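Local structure of Bse634I restriction endonuclease (Geobacillus stearothermophilus, 1KNV) at residues 41-44 and 45-49; 79-82 and 83-87; 148-152 and 153-157; 165-169 and 170-174. The protein is a type II restriction endonuclease of the PDDEXK clan that cleaves DNA at specific sequences, probably with the aid of metal ions. All blocks are in the same frame, centred on the assembly; numbering follows the deposited sequence.

Contact 1. Residues 41-44 and 45-49; sequences GSIK and ENLDK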
loop_
_atom_site.group_PDB
_atom_site.type_symbol
_atom_site.label_atom_id
_atom_site.label_comp_id
_atom_site.label_asym_id
_atom_site.label_seq_id
_atom_site.Cartn_x
_atom_site.Cartn_y
_atom_site.Cartn_z
ATOM N N GLY B 41 21.386 38.542 19.419
ATOM C CA GLY B 41 21.470 38.024 20.769
ATOM C C GLY B 41 20.228 37.287 21.236
ATOM O O GLY B 41 19.713 36.422 20.522
ATOM N N SER B 42 19.744 37.632 22.431
ATOM C CA SER B 42 18.567 36.987 23.006
ATOM C C SER B 42 17.261 37.439 22.392
ATOM O O SER B 42 16.940 38.629 22.400
ATOM C CB SER B 42 18.498 37.218 24.518
ATOM O OG SER B 42 17.361 36.579 25.091
ATOM N N ILE B 43 16.510 36.469 21.873
ATOM C CA ILE B 43 15.218 36.727 21.261
ATOM C C ILE B 43 14.280 37.290 22.321
ATOM O O ILE B 43 13.647 38.329 22.116
ATOM C CB ILE B 43 14.611 35.429 20.694
ATOM C CG1 ILE B 43 15.526 34.866 19.602
ATOM C CG2 ILE B 43 13.217 35.702 20.160
ATOM C CD1 ILE B 43 15.102 33.501 19.064
ATOM N N LYS B 44 14.199 36.598 23.455
ATOM C CA LYS B 44 13.345 37.033 24.553
ATOM C C LYS B 44 13.734 38.438 25.011
ATOM O O LYS B 44 12.871 39.241 25.358
ATOM C CB LYS B 44 13.440 36.055 25.721
ATOM C CG LYS B 44 12.577 36.442 26.899
ATOM C CD LYS B 44 12.692 35.432 28.030
ATOM C CE LYS B 44 11.954 35.910 29.283
ATOM N NZ LYS B 44 12.032 34.907 30.398
ATOM N N GLU B 45 15.032 38.738 25.007
ATOM C CA GLU B 45 15.501 40.061 25.411
ATOM C C GLU B 45 15.063 41.143 24.417
ATOM O O GLU B 45 14.633 42.226 24.820
ATOM C CB GLU B 45 17.026 40.063 25.578
ATOM C CG GLU B 45 17.527 39.609 26.968
ATOM C CD GLU B 45 19.057 39.495 27.056
ATOM O OE1 GLU B 45 19.761 40.379 26.518
ATOM O OE2 GLU B 45 19.558 38.528 27.672
ATOM N N ASN B 46 15.165 40.854 23.122
ATOM C CA ASN B 46 14.740 41.806 22.098
ATOM C C ASN B 46 13.237 42.053 22.186
ATOM O O ASN B 46 12.763 43.169 21.954
ATOM C CB ASN B 46 15.095 41.271 20.711
ATOM C CG ASN B 46 16.512 41.568 20.339
ATOM O OD1 ASN B 46 16.825 42.625 19.810
ATOM N ND2 ASN B 46 17.406 40.638 20.640
ATOM N N LEU B 47 12.504 41.012 22.549
ATOM C CA LEU B 47 11.052 41.109 22.646
ATOM C C LEU B 47 10.643 41.915 23.878
ATOM O O LEU B 47 9.772 42.780 23.790
ATOM C CB LEU B 47 10.423 39.720 22.702
ATOM C CG LEU B 47 10.523 38.850 21.447
ATOM C CD1 LEU B 47 10.051 37.428 21.740
ATOM C CD2 LEU B 47 9.702 39.518 20.366
ATOM N N ASP B 48 11.299 41.649 25.011
ATOM C CA ASP B 48 11.026 42.368 26.258
ATOM C C ASP B 48 11.321 43.844 26.040
ATOM O O ASP B 48 10.553 44.696 26.464
ATOM C CB ASP B 48 11.873 41.844 27.411
ATOM C CG ASP B 48 11.446 40.469 27.853
ATOM O OD1 ASP B 48 10.306 40.069 27.512
ATOM O OD2 ASP B 48 12.247 39.797 28.535
ATOM N N LYS B 49 12.418 44.137 25.347
ATOM C CA LYS B 49 12.814 45.511 25.049
ATOM C C LYS B 49 11.734 46.229 24.268
ATOM O O LYS B 49 11.341 47.342 24.613
ATOM C CB LYS B 49 14.108 45.508 24.248
ATOM C CG LYS B 49 14.327 46.734 23.389
ATOM C CD LYS B 49 15.549 46.526 22.513
ATOM C CE LYS B 49 15.773 47.678 21.556
ATOM N NZ LYS B 49 16.925 47.382 20.650
#
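The carbonyl oxygen of Ser42 takes two hydrogen bonds from one residue, Asn46, at the N-terminus of helix 43-60. Asn46 N, four residues on, makes the first regular bond of the helix, 2.9 Å from Ser42 O, and the amide nitrogen Asn46 ND2 comes in from the opposite face of the carbonyl plane, 2.7 Å from Ser42 O and standing 48° out of that plane. The oxygen lies close to the plane of the asparagine amide. Asn46 ND2 also donates to Thr40 O, while Asn46 OD1 accepts from Tyr34 OH, so both ends of this buried amide are satisfied and its flip is fixed. With an alanine here, Ser42 O would probably keep the backbone bond alone, and Thr40 O and the Tyr34 hydroxyl would lose these mates, making the turn into the helix less rigid.

Ser42 is the N-cap: its OG, placed anti to the backbone N (chi1 -179°), accepts from Glu45 N at 3.2 Å. The Glu45 side chain lies against the serine, its CB 3.4 Å from Ser42 CB. One turn further, Asp48 sends OD1 to a salt bridge with Arg75 of helix 68-93 and leans its other oxygen toward the aliphatic part of Lys44. On the buried flank Ile43 and Leu47 run side by side, pointing the same way, and Ile43 CG2 meets Leu47 CD1 at 3.9 Å.

Contact 2. Residues 79-82 and 83-87; sequences FEVM and IAIQS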
loop_
_atom_site.group_PDB
_atom_site.type_symbol
_atom_site.label_atom_id
_atom_site.label_comp_id
_atom_site.label_asym_id
_atom_site.label_seq_id
_atom_site.Cartn_x
_atom_site.Cartn_y
_atom_site.Cartn_z
ATOM N N PHE B 79 7.874 38.377 16.921
ATOM C CA PHE B 79 8.615 37.135 16.769
ATOM C C PHE B 79 8.565 36.655 15.324
ATOM O O PHE B 79 9.560 36.171 14.788
ATOM C CB PHE B 79 8.034 36.063 17.675
ATOM C CG PHE B 79 8.756 34.765 17.589
ATOM C CD1 PHE B 79 10.063 34.659 18.047
ATOM C CD2 PHE B 79 8.137 33.646 17.042
ATOM C CE1 PHE B 79 10.751 33.454 17.968
ATOM C CE2 PHE B 79 8.810 32.435 16.955
ATOM C CZ PHE B 79 10.123 32.338 17.421
ATOM N N GLU B 80 7.394 36.784 14.709
ATOM C CA GLU B 80 7.182 36.385 13.324
ATOM C C GLU B 80 8.093 37.190 12.411
ATOM O O GLU B 80 8.677 36.649 11.464
ATOM C CB GLU B 80 5.717 36.617 12.925
ATOM C CG GLU B 80 4.753 35.503 13.353
ATOM C CD GLU B 80 3.296 35.959 13.419
ATOM O OE1 GLU B 80 2.876 36.742 12.544
ATOM O OE2 GLU B 80 2.563 35.526 14.336
ATOM N N VAL B 81 8.211 38.486 12.692
ATOM C CA VAL B 81 9.070 39.350 11.888
ATOM C C VAL B 81 10.530 38.951 12.092
ATOM O O VAL B 81 11.306 38.902 11.137
ATOM C CB VAL B 81 8.895 40.843 12.257
ATOM C CG1 VAL B 81 9.901 41.692 11.493
ATOM C CG2 VAL B 81 7.484 41.292 11.927
ATOM N N MET B 82 10.896 38.649 13.337
ATOM C CA MET B 82 12.268 38.249 13.657
ATOM C C MET B 82 12.681 36.978 12.923
ATOM O O MET B 82 13.771 36.905 12.345
ATOM C CB MET B 82 12.414 38.056 15.166
ATOM C CG MET B 82 12.384 39.371 15.918
ATOM S SD MET B 82 12.420 39.192 17.695
ATOM C CE MET B 82 12.316 40.936 18.175
ATOM N N ILE B 83 11.805 35.979 12.963
ATOM C CA ILE B 83 12.041 34.717 12.280
ATOM C C ILE B 83 12.219 34.992 10.778
ATOM O O ILE B 83 13.206 34.572 10.172
ATOM C CB ILE B 83 10.846 33.755 12.498
ATOM C CG1 ILE B 83 10.882 33.217 13.922
ATOM C CG2 ILE B 83 10.902 32.594 11.521
ATOM C CD1 ILE B 83 12.157 32.463 14.247
ATOM N N ALA B 84 11.260 35.707 10.192
ATOM C CA ALA B 84 11.299 36.029 8.775
ATOM C C ALA B 84 12.577 36.750 8.355
ATOM O O ALA B 84 13.190 36.390 7.354
ATOM C CB ALA B 84 10.083 36.867 8.400
ATOM N N ILE B 85 12.977 37.771 9.107
ATOM C CA ILE B 85 14.182 38.537 8.779
ATOM C C ILE B 85 15.441 37.678 8.885
ATOM O O ILE B 85 16.300 37.696 8.000
ATOM C CB ILE B 85 14.335 39.763 9.721
ATOM C CG1 ILE B 85 13.171 40.728 9.508
ATOM C CG2 ILE B 85 15.672 40.470 9.473
ATOM C CD1 ILE B 85 13.070 41.252 8.107
ATOM N N GLN B 86 15.548 36.930 9.975
ATOM C CA GLN B 86 16.709 36.091 10.176
ATOM C C GLN B 86 16.806 35.112 9.015
ATOM O O GLN B 86 17.865 34.967 8.409
ATOM C CB GLN B 86 16.606 35.348 11.515
ATOM C CG GLN B 86 17.900 34.654 11.955
ATOM C CD GLN B 86 19.044 35.620 12.301
ATOM O OE1 GLN B 86 20.185 35.196 12.463
ATOM N NE2 GLN B 86 18.738 36.910 12.419
ATOM N N SER B 87 15.696 34.455 8.690
ATOM C CA SER B 87 15.675 33.485 7.588
ATOM C C SER B 87 16.098 34.108 6.273
ATOM O O SER B 87 16.827 33.491 5.493
ATOM C CB SER B 87 14.279 32.882 7.424
ATOM O OG SER B 87 13.921 32.149 8.577
#
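Ile83 lies over one face of the Phe79 ring in an i to i+4 pair within helix 68-93, and with Met82 and Val81 it accounts for most of what is buried here. The contact is a CH-pi one: Ile83 CG1 stands 3.9 Å from the centroid of the Phe79 ring, 20° off the normal and shifted toward the rim. Phe79 has its CG anti to the backbone N (chi1 -179°), which swings the ring along the helix so that one face turns to Ile83 CG1, with Ile83 CD1 past the rim, 3.8 Å from Phe79 CZ. The two side chains belong to the flank that also meets Ile43 of helix 43-60 and Ile283 of helix 281-291.

Met82 keeps an extended chain beyond CG and spends it outward, packing on Asn46, Leu47 and Leu50; within the turn it contributes mainly its carbonyl, Met82 O accepting from Gln86 N at 3.0 Å. Val81 faces helix 169-176 together with Ile85, the two lying alongside one another with Val81 CG1 3.9 Å from Ile85 CG1. Regular backbone bonds, among them Ile83 N to Phe79 O and Ile85 N to Val81 O, both 2.9 Å, hold these pairs in step. Ile83 O is gripped twice, by Ser87 N at 2.9 Å and by the hydroxyl Ser87 OG, which donates from above the carbonyl plane at 3.0 Å.

Contact 3. Residues 148-152 and 153-157; sequences LIIRQ and KDLIK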
loop_
_atom_site.group_PDB
_atom_site.type_symbol
_atom_site.label_atom_id
_atom_site.label_comp_id
_atom_site.label_asym_id
_atom_site.label_seq_id
_atom_site.Cartn_x
_atom_site.Cartn_y
_atom_site.Cartn_z
ATOM N N LEU B 148 8.429 27.597 5.845
ATOM C CA LEU B 148 8.621 26.669 4.731
ATOM C C LEU B 148 10.016 26.777 4.101
ATOM O O LEU B 148 10.496 27.885 3.834
ATOM C CB LEU B 148 7.642 26.952 3.602
ATOM C CG LEU B 148 6.181 26.616 3.684
ATOM C CD1 LEU B 148 5.558 26.850 2.307
ATOM C CD2 LEU B 148 6.080 25.185 4.120
ATOM N N ILE B 149 10.665 25.646 3.881
ATOM C CA ILE B 149 11.963 25.635 3.228
ATOM C C ILE B 149 11.693 25.032 1.860
ATOM O O ILE B 149 11.229 23.896 1.755
ATOM C CB ILE B 149 12.994 24.809 4.018
ATOM C CG1 ILE B 149 13.353 25.514 5.351
ATOM C CG2 ILE B 149 14.267 24.667 3.185
ATOM C CD1 ILE B 149 12.200 25.686 6.309
ATOM N N ILE B 150 11.876 25.853 0.842
ATOM C CA ILE B 150 11.619 25.472 -0.539
ATOM C C ILE B 150 12.907 25.472 -1.350
ATOM O O ILE B 150 13.794 26.285 -1.110
ATOM C CB ILE B 150 10.643 26.478 -1.197
ATOM C CG1 ILE B 150 9.280 26.397 -0.513
ATOM C CG2 ILE B 150 10.525 26.227 -2.680
ATOM C CD1 ILE B 150 8.395 27.545 -0.823
ATOM N N ARG B 151 13.035 24.533 -2.269
ATOM C CA ARG B 151 14.223 24.474 -3.097
ATOM C C ARG B 151 13.820 24.373 -4.566
ATOM O O ARG B 151 13.374 23.325 -5.032
ATOM C CB ARG B 151 15.101 23.278 -2.724
ATOM C CG ARG B 151 16.439 23.294 -3.447
ATOM C CD ARG B 151 17.187 22.009 -3.249
ATOM N NE ARG B 151 18.484 22.084 -3.904
ATOM C CZ ARG B 151 19.420 21.163 -3.762
ATOM N NH1 ARG B 151 19.198 20.091 -2.989
ATOM N NH2 ARG B 151 20.587 21.315 -4.374
ATOM N N GLN B 152 13.955 25.481 -5.286
ATOM C CA GLN B 152 13.609 25.541 -6.701
ATOM C C GLN B 152 14.307 26.779 -7.263
ATOM O O GLN B 152 13.825 27.899 -7.121
ATOM C CB GLN B 152 12.083 25.641 -6.869
ATOM C CG GLN B 152 11.595 25.420 -8.299
ATOM C CD GLN B 152 10.083 25.347 -8.394
ATOM O OE1 GLN B 152 9.454 26.098 -9.137
ATOM N NE2 GLN B 152 9.493 24.439 -7.637
ATOM N N LYS B 153 15.451 26.565 -7.896
ATOM C CA LYS B 153 16.237 27.663 -8.433
ATOM C C LYS B 153 15.478 28.732 -9.205
ATOM O O LYS B 153 15.708 29.919 -9.002
ATOM C CB LYS B 153 17.368 27.125 -9.314
ATOM C CG LYS B 153 18.335 28.215 -9.749
ATOM C CD LYS B 153 19.534 27.664 -10.498
ATOM C CE LYS B 153 20.444 28.803 -10.941
ATOM N NZ LYS B 153 21.630 28.337 -11.722
ATOM N N ASP B 154 14.570 28.320 -10.080
ATOM C CA ASP B 154 13.833 29.275 -10.887
ATOM C C ASP B 154 12.915 30.220 -10.115
ATOM O O ASP B 154 12.301 31.103 -10.709
ATOM C CB ASP B 154 13.038 28.540 -11.973
ATOM C CG ASP B 154 11.799 27.855 -11.437
ATOM O OD1 ASP B 154 11.551 27.917 -10.217
ATOM O OD2 ASP B 154 11.062 27.250 -12.239
ATOM N N LEU B 155 12.812 30.049 -8.801
ATOM C CA LEU B 155 11.959 30.920 -7.989
ATOM C C LEU B 155 12.738 32.099 -7.409
ATOM O O LEU B 155 12.150 33.033 -6.856
ATOM C CB LEU B 155 11.347 30.136 -6.821
ATOM C CG LEU B 155 10.360 29.023 -7.137
ATOM C CD1 LEU B 155 9.882 28.399 -5.839
ATOM C CD2 LEU B 155 9.193 29.582 -7.905
ATOM N N ILE B 156 14.061 32.045 -7.540
ATOM C CA ILE B 156 14.947 33.062 -6.990
ATOM C C ILE B 156 15.098 34.351 -7.796
ATOM O O ILE B 156 15.496 34.327 -8.958
ATOM C CB ILE B 156 16.343 32.458 -6.750
ATOM C CG1 ILE B 156 16.204 31.140 -5.976
ATOM C CG2 ILE B 156 17.233 33.454 -5.998
ATOM C CD1 ILE B 156 15.538 31.264 -4.639
ATOM N N LYS B 157 14.767 35.473 -7.159
ATOM C CA LYS B 157 14.888 36.788 -7.775
ATOM C C LYS B 157 16.103 37.463 -7.142
ATOM O O LYS B 157 16.376 37.270 -5.952
ATOM C CB LYS B 157 13.631 37.619 -7.513
ATOM C CG LYS B 157 12.359 36.957 -8.015
ATOM C CD LYS B 157 11.210 37.943 -8.206
ATOM C CE LYS B 157 10.777 38.591 -6.904
ATOM N NZ LYS B 157 9.656 39.569 -7.108
#
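Leu155 turns its side chain back toward the end of strand 147-151 and meets Ile150 at about a right angle, Leu155 CD1 lying 3.9 Å from Ile150 CG2. The same methyl is 3.7 Å from Gln152 CB, so it touches both the last part of the strand, at Ile150, and Gln152 just beyond it. Here the strand runs into a short 3-10 turn, 153-155, closed by Leu155 N donating to Gln152 O at 2.9 Å; the donor sits above the carbonyl plane, 36° out of it.

Gln152 is extended, and its chain slants across those of both Leu155 and Asp154. Its amide plane is turned 61° from the carboxylate of Asp154, whose CG is placed between its own backbone N and carbonyl carbon (chi1 76°); this brings Asp154 OD1 to within 3.1 Å of Gln152 CG. Leu155 also packs on Leu100 of strand 99-103 and on Cys186, and Ile150 on Ile102 and Leu191.

The chemistry is therefore divided: apolar branches of Ile150 and Leu155 continue the packing at the end of strand 147-151, whereas Lys153 and Asp154 are exposed, though Asp154 OD1 lies against Gln152, whose chain is buried between this carboxylate and Leu155. A single backbone hydrogen bond, Leu155 N to Gln152 O, ties the turn.

Contact 4. Residues 165-169 and 170-174; sequences NKLTH and ENIDV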
loop_
_atom_site.group_PDB
_atom_site.type_symbol
_atom_site.label_atom_id
_atom_site.label_comp_id
_atom_site.label_asym_id
_atom_site.label_seq_id
_atom_site.Cartn_x
_atom_site.Cartn_y
_atom_site.Cartn_z
ATOM N N ASN B 165 19.787 44.981 6.712
ATOM C CA ASN B 165 20.652 45.500 7.762
ATOM C C ASN B 165 19.938 46.353 8.782
ATOM O O ASN B 165 20.511 46.712 9.808
ATOM C CB ASN B 165 21.764 46.312 7.129
ATOM C CG ASN B 165 22.613 45.483 6.217
ATOM O OD1 ASN B 165 23.240 45.998 5.291
ATOM N ND2 ASN B 165 22.651 44.179 6.474
ATOM N N LYS B 166 18.691 46.692 8.488
ATOM C CA LYS B 166 17.885 47.503 9.383
ATOM C C LYS B 166 16.443 47.340 8.962
ATOM O O LYS B 166 16.158 47.117 7.786
ATOM C CB LYS B 166 18.332 48.966 9.312
ATOM C CG LYS B 166 18.541 49.495 7.899
ATOM C CD LYS B 166 17.248 50.016 7.286
ATOM C CE LYS B 166 16.804 51.331 7.937
ATOM N NZ LYS B 166 17.731 52.464 7.643
ATOM N N LEU B 167 15.534 47.443 9.923
ATOM C CA LEU B 167 14.116 47.269 9.645
ATOM C C LEU B 167 13.414 48.518 9.139
ATOM O O LEU B 167 13.585 49.615 9.680
ATOM C CB LEU B 167 13.408 46.752 10.897
ATOM C CG LEU B 167 13.998 45.474 11.493
ATOM C CD1 LEU B 167 13.124 45.011 12.640
ATOM C CD2 LEU B 167 14.110 44.394 10.417
ATOM N N THR B 168 12.613 48.330 8.095
ATOM C CA THR B 168 11.843 49.397 7.468
ATOM C C THR B 168 10.466 48.824 7.077
ATOM O O THR B 168 10.330 47.608 6.955
ATOM C CB THR B 168 12.558 49.936 6.190
ATOM O OG1 THR B 168 12.478 48.971 5.130
ATOM C CG2 THR B 168 14.029 50.208 6.480
ATOM N N HIS B 169 9.507 49.662 6.912
ATOM C CA HIS B 169 8.149 49.203 6.530
ATOM C C HIS B 169 8.234 48.381 5.257
ATOM O O HIS B 169 7.469 47.436 5.070
ATOM C CB HIS B 169 7.207 50.389 6.305
ATOM C CG HIS B 169 6.574 50.912 7.558
ATOM N ND1 HIS B 169 6.416 52.259 7.806
ATOM C CD2 HIS B 169 6.050 50.268 8.627
ATOM C CE1 HIS B 169 5.828 52.423 8.981
ATOM N NE2 HIS B 169 5.598 51.230 9.497
ATOM N N GLU B 170 9.169 48.727 4.395
ATOM C CA GLU B 170 9.340 48.023 3.141
ATOM C C GLU B 170 9.991 46.633 3.218
ATOM O O GLU B 170 9.432 45.668 2.693
ATOM C CB GLU B 170 10.105 48.896 2.153
ATOM C CG GLU B 170 10.064 48.383 0.722
ATOM C CD GLU B 170 10.869 49.257 -0.233
ATOM O OE1 GLU B 170 11.161 50.421 0.126
ATOM O OE2 GLU B 170 11.203 48.791 -1.346
ATOM N N ASN B 171 11.151 46.500 3.854
ATOM C CA ASN B 171 11.746 45.175 3.886
ATOM C C ASN B 171 10.997 44.219 4.817
ATOM O O ASN B 171 11.079 43.000 4.659
ATOM C CB ASN B 171 13.259 45.225 4.192
ATOM C CG ASN B 171 13.583 45.825 5.530
ATOM O OD1 ASN B 171 12.718 45.967 6.384
ATOM N ND2 ASN B 171 14.855 46.167 5.730
ATOM N N ILE B 172 10.240 44.764 5.765
ATOM C CA ILE B 172 9.446 43.926 6.655
ATOM C C ILE B 172 8.264 43.371 5.856
ATOM O O ILE B 172 7.955 42.186 5.924
ATOM C CB ILE B 172 8.898 44.715 7.849
ATOM C CG1 ILE B 172 10.023 45.024 8.824
ATOM C CG2 ILE B 172 7.821 43.912 8.559
ATOM C CD1 ILE B 172 9.560 45.772 10.052
ATOM N N ASP B 173 7.609 44.239 5.094
ATOM C CA ASP B 173 6.474 43.833 4.274
ATOM C C ASP B 173 6.913 42.774 3.251
ATOM O O ASP B 173 6.208 41.795 3.005
ATOM C CB ASP B 173 5.884 45.063 3.559
ATOM C CG ASP B 173 4.763 44.701 2.587
ATOM O OD1 ASP B 173 3.709 44.213 3.047
ATOM O OD2 ASP B 173 4.936 44.899 1.360
ATOM N N VAL B 174 8.086 42.965 2.661
ATOM C CA VAL B 174 8.590 42.017 1.678
ATOM C C VAL B 174 8.862 40.649 2.308
ATOM O O VAL B 174 8.607 39.608 1.696
ATOM C CB VAL B 174 9.882 42.546 1.026
ATOM C CG1 VAL B 174 10.587 41.442 0.265
ATOM C CG2 VAL B 174 9.542 43.667 0.076
#
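Lys166 O receives Asn171 ND2 at 2.6 Å, the donor in the carbonyl plane and the oxygen practically in the plane of the asparagine amide. This begins the N-terminal cap of helix 169-176. The lysine side chain curls to a weak hydrogen bond from NZ to His35 O.

Leu167, buried, comes next, its CB 4.1 Å from Ile172 CD1. It precedes the N-cap and Ile172 is the fourth residue after it, a placement that fits a hydrophobic staple, though a loose one. Thr168 is the N-cap and with Asn171 forms a capping box: Asn171 N donates to Thr168 OG1 at 3.1 Å in an almost straight bond (177°), and Thr168 N returns one to Asn171 OD1 at 2.9 Å, tilted out of the plane of the acceptor. Both side chains adopt the first torsion that sets the leading atom between backbone N and carbonyl carbon (chi1 72° for Thr168, 61° for Asn171), which folds each back onto the other's backbone; they cross at about a right angle. A leucine in place of Asn171 would probably leave Thr168 N and Lys166 O without their side-chain partners, freeing the chain before the helix to shift. Thr168 O then takes Ile172 N at 3.1 Å, and His169 O takes Asp173 N at 3.2 Å, starting the helical bonds.

Around this cap, helix 26-33 receives Leu167 and Ile172 on Leu30, with Phe27 also against Ile172, while helix 68-93 meets Leu167 through Ile85 and Val174 through Trp88.

Contact 2, on helix 68-93, joins contacts 1 and 4. Toward contact 1, centres 13 Å apart, Met82 CE packs on Leu47 CD2 at 3.7 Å and Phe79 CD1 on Ile43 CG2 at 3.9 Å; toward contact 4, centres 11 Å apart, Ile85 CG1 meets Leu167 CD2 at 3.9 Å. Contact 3 touches none of them, its nearest atoms about 7 Å from contact 2, and lies away from the calcium-binding residues Asp146 and Leu197, with no ion bound in this chain. These two fall nearest contact 2: the side chain of Ile83 is about 4 Å from that of Leu197, and that of Glu80 about 7 Å from that of Asp146.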